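PDB 2A22: vacuolar protein sorting 29 from Cryptosporidium parvum, which probably serves in vesicular protein sorting as a VPS29 family member, built on a calcineurin-like phosphoesterase fold. Local coordinates for residues V71-L74 with K75-K79; P130-L133 with E134-R138. All blocks are in the same frame, centred on the assembly; numbering follows the deposited sequence.

Contact 1. Residues V71-L74 with K75-K79; sequences VEML and KNITK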
ATOM      1  N   VAL A  71      -1.389 -13.127   3.162  1.00 17.46           N
ATOM      2  CA  VAL A  71      -0.065 -12.836   3.700  1.00 17.25           C
ATOM      3  C   VAL A  71       1.004 -13.653   2.950  1.00 19.17           C
ATOM      4  O   VAL A  71       2.014 -13.117   2.472  1.00 17.03           O
ATOM      5  CB  VAL A  71      -0.001 -13.095   5.215  1.00 17.85           C
ATOM      6  CG1 VAL A  71       1.448 -13.078   5.696  1.00 15.45           C
ATOM      7  CG2 VAL A  71      -0.851 -12.045   5.993  1.00 18.56           C
ATOM      8  N   GLU A  72       0.750 -14.952   2.813  1.00 20.98           N
ATOM      9  CA  GLU A  72       1.699 -15.862   2.163  1.00 20.63           C
ATOM     10  C   GLU A  72       1.867 -15.543   0.687  1.00 20.21           C
ATOM     11  O   GLU A  72       2.975 -15.617   0.163  1.00 20.24           O
ATOM     12  CB  GLU A  72       1.289 -17.322   2.404  1.00 18.30           C
ATOM     13  CG  GLU A  72       1.473 -17.671   3.913  1.00 21.89           C
ATOM     14  CD  GLU A  72       0.902 -19.019   4.355  1.00 24.30           C
ATOM     15  OE1 GLU A  72       0.056 -19.631   3.658  1.00 27.67           O
ATOM     16  OE2 GLU A  72       1.314 -19.476   5.438  1.00 32.16           O
ATOM     17  N   MET A  73       0.774 -15.153   0.033  1.00 19.63           N
ATOM     18  CA  MET A  73       0.807 -14.775  -1.376  1.00 20.41           C
ATOM     19  C   MET A  73       1.690 -13.516  -1.542  1.00 21.15           C
ATOM     20  O   MET A  73       2.630 -13.499  -2.357  1.00 21.41           O
ATOM     21  CB  MET A  73      -0.624 -14.591  -1.912  1.00 21.18           C
ATOM     22  CG  MET A  73      -0.735 -14.026  -3.368  1.00 24.84           C
ATOM     23  SD  MET A  73      -0.658 -12.202  -3.450  1.00 29.11           S
ATOM     24  CE  MET A  73      -0.907 -11.919  -5.227  1.00 35.41           C
ATOM     25  N   LEU A  74       1.431 -12.502  -0.720  1.00 20.27           N
ATOM     26  CA  LEU A  74       2.198 -11.246  -0.758  1.00 20.46           C
ATOM     27  C   LEU A  74       3.667 -11.450  -0.421  1.00 20.50           C
ATOM     28  O   LEU A  74       4.541 -10.873  -1.087  1.00 20.62           O
ATOM     29  CB  LEU A  74       1.586 -10.193   0.167  1.00 19.76           C
ATOM     30  CG  LEU A  74       0.234  -9.574  -0.198  1.00 21.96           C
ATOM     31  CD1 LEU A  74      -0.313  -8.835   1.017  1.00 19.82           C
ATOM     32  CD2 LEU A  74       0.298  -8.622  -1.411  1.00 19.20           C
ATOM     33  N   LYS A  75       3.953 -12.286   0.576  1.00 19.81           N
ATOM     34  CA  LYS A  75       5.340 -12.620   0.885  1.00 21.97           C
ATOM     35  C   LYS A  75       6.062 -13.311  -0.273  1.00 21.37           C
ATOM     36  O   LYS A  75       7.261 -13.126  -0.456  1.00 19.13           O
ATOM     37  CB  LYS A  75       5.457 -13.485   2.134  1.00 22.42           C
ATOM     38  CG  LYS A  75       5.011 -12.795   3.417  1.00 26.19           C
ATOM     39  CD  LYS A  75       5.762 -11.501   3.698  1.00 28.92           C
ATOM     40  CE  LYS A  75       6.872 -11.697   4.688  1.00 30.38           C
ATOM     41  NZ  LYS A  75       7.355 -10.360   5.132  1.00 30.31           N
ATOM     42  N   ASN A  76       5.324 -14.079  -1.060  1.00 23.43           N
ATOM     43  CA  ASN A  76       5.914 -14.791  -2.202  1.00 26.53           C
ATOM     44  C   ASN A  76       6.149 -13.944  -3.456  1.00 25.20           C
ATOM     45  O   ASN A  76       6.795 -14.404  -4.401  1.00 24.53           O
ATOM     46  CB  ASN A  76       5.094 -16.026  -2.561  1.00 27.27           C
ATOM     47  CG  ASN A  76       5.503 -17.216  -1.754  1.00 37.79           C
ATOM     48  OD1 ASN A  76       6.682 -17.610  -1.759  1.00 46.03           O
ATOM     49  ND2 ASN A  76       4.547 -17.802  -1.030  1.00 39.83           N
ATOM     50  N   ILE A  77       5.645 -12.714  -3.471  1.00 22.06           N
ATOM     51  CA  ILE A  77       5.853 -11.863  -4.636  1.00 19.42           C
ATOM     52  C   ILE A  77       7.356 -11.644  -4.835  1.00 23.16           C
ATOM     53  O   ILE A  77       7.855 -11.779  -5.950  1.00 23.99           O
ATOM     54  CB  ILE A  77       5.068 -10.542  -4.525  1.00 17.67           C
ATOM     55  CG1 ILE A  77       3.563 -10.854  -4.695  1.00 15.96           C
ATOM     56  CG2 ILE A  77       5.570  -9.518  -5.552  1.00 15.79           C
ATOM     57  CD1 ILE A  77       2.655  -9.682  -4.596  1.00 13.90           C
ATOM     58  N   THR A  78       8.075 -11.332  -3.754  1.00 22.59           N
ATOM     59  CA  THR A  78       9.494 -10.975  -3.854  1.00 21.71           C
ATOM     60  C   THR A  78      10.072 -11.057  -2.444  1.00 23.69           C
ATOM     61  O   THR A  78       9.318 -11.199  -1.473  1.00 21.81           O
ATOM     62  CB  THR A  78       9.689  -9.563  -4.532  1.00 23.26           C
ATOM     63  OG1 THR A  78      11.084  -9.327  -4.820  1.00 22.92           O
ATOM     64  CG2 THR A  78       9.125  -8.394  -3.642  1.00 18.46           C
ATOM     65  N   LYS A  79      11.393 -10.980  -2.326  1.00 23.88           N
ATOM     66  CA  LYS A  79      12.062 -10.944  -1.021  1.00 26.75           C
ATOM     67  C   LYS A  79      11.605  -9.777  -0.111  1.00 25.62           C
ATOM     68  O   LYS A  79      11.245 -10.011   1.054  1.00 25.51           O
ATOM     69  CB  LYS A  79      13.595 -10.922  -1.207  1.00 26.00           C
ATOM     70  CG  LYS A  79      14.388 -11.191   0.071  1.00 33.59           C
ATOM     71  CD  LYS A  79      15.919 -10.943  -0.087  1.00 34.60           C
ATOM     72  CE  LYS A  79      16.218  -9.490  -0.569  1.00 46.30           C
ATOM     73  NZ  LYS A  79      17.606  -8.987  -0.260  1.00 45.46           N
TER

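Contact 2. Residues P130-L133 with E134-R138; sequences PGSL and EQWQR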
ATOM      1  N   PRO A 130      -4.949  15.797   5.669  1.00 33.59           N
ATOM      2  CA  PRO A 130      -3.635  16.158   5.101  1.00 34.06           C
ATOM      3  C   PRO A 130      -2.683  16.682   6.162  1.00 34.78           C
ATOM      4  O   PRO A 130      -1.497  16.312   6.163  1.00 34.90           O
ATOM      5  CB  PRO A 130      -3.982  17.250   4.094  1.00 32.87           C
ATOM      6  CG  PRO A 130      -5.364  16.907   3.673  1.00 32.75           C
ATOM      7  CD  PRO A 130      -6.045  16.453   4.934  1.00 33.40           C
ATOM      8  N   GLY A 131      -3.221  17.504   7.069  1.00 35.35           N
ATOM      9  CA  GLY A 131      -2.457  18.078   8.170  1.00 36.14           C
ATOM     10  C   GLY A 131      -2.000  17.016   9.151  1.00 35.82           C
ATOM     11  O   GLY A 131      -0.861  17.035   9.614  1.00 36.69           O
ATOM     12  N   SER A 132      -2.883  16.079   9.467  1.00 34.69           N
ATOM     13  CA  SER A 132      -2.511  15.008  10.365  1.00 34.53           C
ATOM     14  C   SER A 132      -1.548  14.032   9.652  1.00 34.13           C
ATOM     15  O   SER A 132      -0.537  13.560  10.223  1.00 31.68           O
ATOM     16  CB  SER A 132      -3.759  14.328  10.893  1.00 34.78           C
ATOM     17  OG  SER A 132      -3.426  13.431  11.939  1.00 44.24           O
ATOM     18  N   LEU A 133      -1.828  13.774   8.380  1.00 32.44           N
ATOM     19  CA  LEU A 133      -0.917  12.955   7.578  1.00 31.60           C
ATOM     20  C   LEU A 133       0.473  13.558   7.582  1.00 31.31           C
ATOM     21  O   LEU A 133       1.470  12.853   7.803  1.00 30.66           O
ATOM     22  CB  LEU A 133      -1.429  12.788   6.150  1.00 29.16           C
ATOM     23  CG  LEU A 133      -2.512  11.720   6.006  1.00 29.86           C
ATOM     24  CD1 LEU A 133      -2.959  11.689   4.558  1.00 23.55           C
ATOM     25  CD2 LEU A 133      -2.060  10.311   6.494  1.00 21.24           C
ATOM     26  N   GLU A 134       0.527  14.872   7.377  1.00 31.78           N
ATOM     27  CA  GLU A 134       1.803  15.588   7.366  1.00 34.20           C
ATOM     28  C   GLU A 134       2.553  15.527   8.709  1.00 31.00           C
ATOM     29  O   GLU A 134       3.775  15.469   8.730  1.00 28.62           O
ATOM     30  CB  GLU A 134       1.633  17.030   6.895  1.00 32.35           C
ATOM     31  CG  GLU A 134       2.972  17.641   6.445  1.00 42.22           C
ATOM     32  CD  GLU A 134       2.886  19.121   6.087  1.00 42.19           C
ATOM     33  OE1 GLU A 134       1.929  19.808   6.536  1.00 50.30           O
ATOM     34  OE2 GLU A 134       3.793  19.590   5.361  1.00 49.04           O
ATOM     35  N   GLN A 135       1.815  15.501   9.816  1.00 31.03           N
ATOM     36  CA  GLN A 135       2.427  15.330  11.142  1.00 32.92           C
ATOM     37  C   GLN A 135       3.069  13.955  11.302  1.00 31.65           C
ATOM     38  O   GLN A 135       4.094  13.801  11.975  1.00 30.27           O
ATOM     39  CB  GLN A 135       1.390  15.591  12.233  1.00 34.37           C
ATOM     40  CG  GLN A 135       0.748  16.988  12.055  1.00 42.94           C
ATOM     41  CD  GLN A 135      -0.091  17.429  13.245  1.00 53.47           C
ATOM     42  OE1 GLN A 135       0.450  17.757  14.306  1.00 56.32           O
ATOM     43  NE2 GLN A 135      -1.425  17.453  13.070  1.00 55.59           N
ATOM     44  N   TRP A 136       2.459  12.961  10.659  1.00 29.72           N
ATOM     45  CA  TRP A 136       3.011  11.628  10.625  1.00 28.66           C
ATOM     46  C   TRP A 136       4.221  11.474   9.713  1.00 27.77           C
ATOM     47  O   TRP A 136       5.140  10.761  10.099  1.00 28.24           O
ATOM     48  CB  TRP A 136       1.931  10.589  10.315  1.00 27.49           C
ATOM     49  CG  TRP A 136       1.112  10.287  11.530  1.00 27.06           C
ATOM     50  CD1 TRP A 136      -0.097  10.852  11.886  1.00 28.70           C
ATOM     51  CD2 TRP A 136       1.454   9.380  12.580  1.00 25.06           C
ATOM     52  NE1 TRP A 136      -0.529  10.320  13.091  1.00 27.62           N
ATOM     53  CE2 TRP A 136       0.403   9.416  13.530  1.00 28.20           C
ATOM     54  CE3 TRP A 136       2.540   8.524  12.805  1.00 25.92           C
ATOM     55  CZ2 TRP A 136       0.416   8.628  14.688  1.00 30.64           C
ATOM     56  CZ3 TRP A 136       2.540   7.732  13.949  1.00 27.28           C
ATOM     57  CH2 TRP A 136       1.492   7.791  14.872  1.00 28.29           C
ATOM     58  N   GLN A 137       4.261  12.121   8.537  1.00 26.59           N
ATOM     59  CA  GLN A 137       5.504  12.017   7.742  1.00 28.01           C
ATOM     60  C   GLN A 137       6.691  12.613   8.477  1.00 28.23           C
ATOM     61  O   GLN A 137       7.782  12.052   8.433  1.00 28.57           O
ATOM     62  CB  GLN A 137       5.431  12.549   6.293  1.00 26.76           C
ATOM     63  CG  GLN A 137       5.298  14.015   6.091  1.00 30.79           C
ATOM     64  CD  GLN A 137       6.601  14.825   6.033  1.00 28.17           C
ATOM     65  OE1 GLN A 137       7.737  14.332   6.148  1.00 31.01           O
ATOM     66  NE2 GLN A 137       6.420  16.093   5.853  1.00 32.66           N
ATOM     67  N   ARG A 138       6.456  13.739   9.143  1.00 29.53           N
ATOM     68  CA  ARG A 138       7.492  14.434   9.900  1.00 32.63           C
ATOM     69  C   ARG A 138       7.934  13.557  11.072  1.00 30.86           C
ATOM     70  O   ARG A 138       9.137  13.420  11.342  1.00 27.58           O
ATOM     71  CB  ARG A 138       6.975  15.795  10.378  1.00 32.42           C
ATOM     72  CG  ARG A 138       6.926  16.822   9.268  1.00 38.62           C
ATOM     73  CD  ARG A 138       6.641  18.252   9.762  1.00 40.20           C
ATOM     74  NE  ARG A 138       5.985  19.015   8.692  1.00 51.80           N
ATOM     75  CZ  ARG A 138       5.878  20.347   8.638  1.00 54.18           C
ATOM     76  NH1 ARG A 138       6.387  21.106   9.601  1.00 55.78           N
ATOM     77  NH2 ARG A 138       5.261  20.921   7.606  1.00 53.51           N
TER
HETATM   78  O   HOH W   1       0.592  19.680   9.628  1.00 40.25           O
HETATM   79  O   HOH W   2      -2.919  11.627  14.123  1.00 41.19           O

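Contact 1. Residues V71-L74 with K75-K79
L74 and I77 lie side by side along one flank of the helix and point the same way, with CD2 of L74 4.1 Å from CD1 of I77. Both use the same first torsion: CG of L74 (chi1 -69°) and CG1 of I77 (chi1 -71°) stand anti to the carbonyl carbon, so both branches leave the helix in the same general direction. M73 reaches the same isoleucine from another side, its CE methyl 4.3 Å from CD1 of I77. The apolar flank continues into the protein: L74 packs on I31 and C61, and I77 on L29 and V59, so this pair faces the strands 26-31 and 58-61.

K75 lays the start of its chain against V71, one turn before it. Its CG sits 3.2 Å from the carbonyl O of V71, the same oxygen that accepts the K75 N-H at 2.8 Å in a nearly straight bond. The lysine chain then bends about its CB-CG and CG-CD bonds, turning NZ away from V71-L74 to a hydrogen bond with V81 O, at the start of the next strand. V71 itself is buried against V65, I92 and F103.

On the exposed side N76 doubles back on E72. Its backbone N donates to E72 O, and its ND2 comes round to the same oxygen at 2.9 Å, though this second bond is weak and bent. I77 N bonds to L74 O at 3.2 Å, three residues back, with the donor well above the carbonyl plane. An apolar flank laid on the sheet, with N76 and E72 on the exposed side, fits the connecting helix of a beta-alpha-beta unit, here strand 58-61, helix 68-77 and strand 81-83.

Contact 2. Residues P130-L133 with E134-R138
S132 and L133 form the tight, buried part of this contact. L133 turns into the protein against L145, T147 and F163, and its O takes the Q137 N-H in the carbonyl plane. S132 O accepts the W136 N-H and has the indole CD1 edge 3.2 Å away, near the ring plane. A water joins the two side chains, accepting from W136 NE1 in the plane of the ring at 2.9 Å and lying 2.9 Å from S132 OG, which is also bonded to L125 O. The setting is the first turns of helix 130-140, the connection between parallel strands 114-119 and 144-147 in a beta-alpha-beta unit; P130 opens it, and its O takes the E134 N-H at 2.8 Å.

By contrast, Q135 and R138 are exposed. The Q135 chain runs beside the G131 carbonyl, with NE2 3.5 Å from G131 O. The same oxygen accepts the Q135 N-H and a water, which bonds weakly to E134 OE1. The other carboxylate oxygen accepts from N159 ND2, and R138 NH2, 3.0 Å from E134 OE2, completes a salt bridge, meeting that oxygen from above the carboxylate plane while OE2 lies in the guanidinium plane.

How the contacts relate
From the N terminus, strands 26-31 and 58-61 come first, and contact 1 follows on helix 68-77, which leads back to the six-stranded sheet through strand 81-83. Contact 2 comes later, on helix 130-140, between strands 114-119 and 144-147 of the five-stranded sheet. Each contact lies within one continuous stretch of chain on a single helix, contact 1 running on into the loop after it, so neither closes a loop; they stand in series and neither nest nor cross. The centres of contact 1 and contact 2 are about 29 Å apart, on opposite sides of the chain's centre. Each helix packs on a different sheet, as expected of an alpha-beta-beta-alpha sandwich with one helix layer outside each sheet.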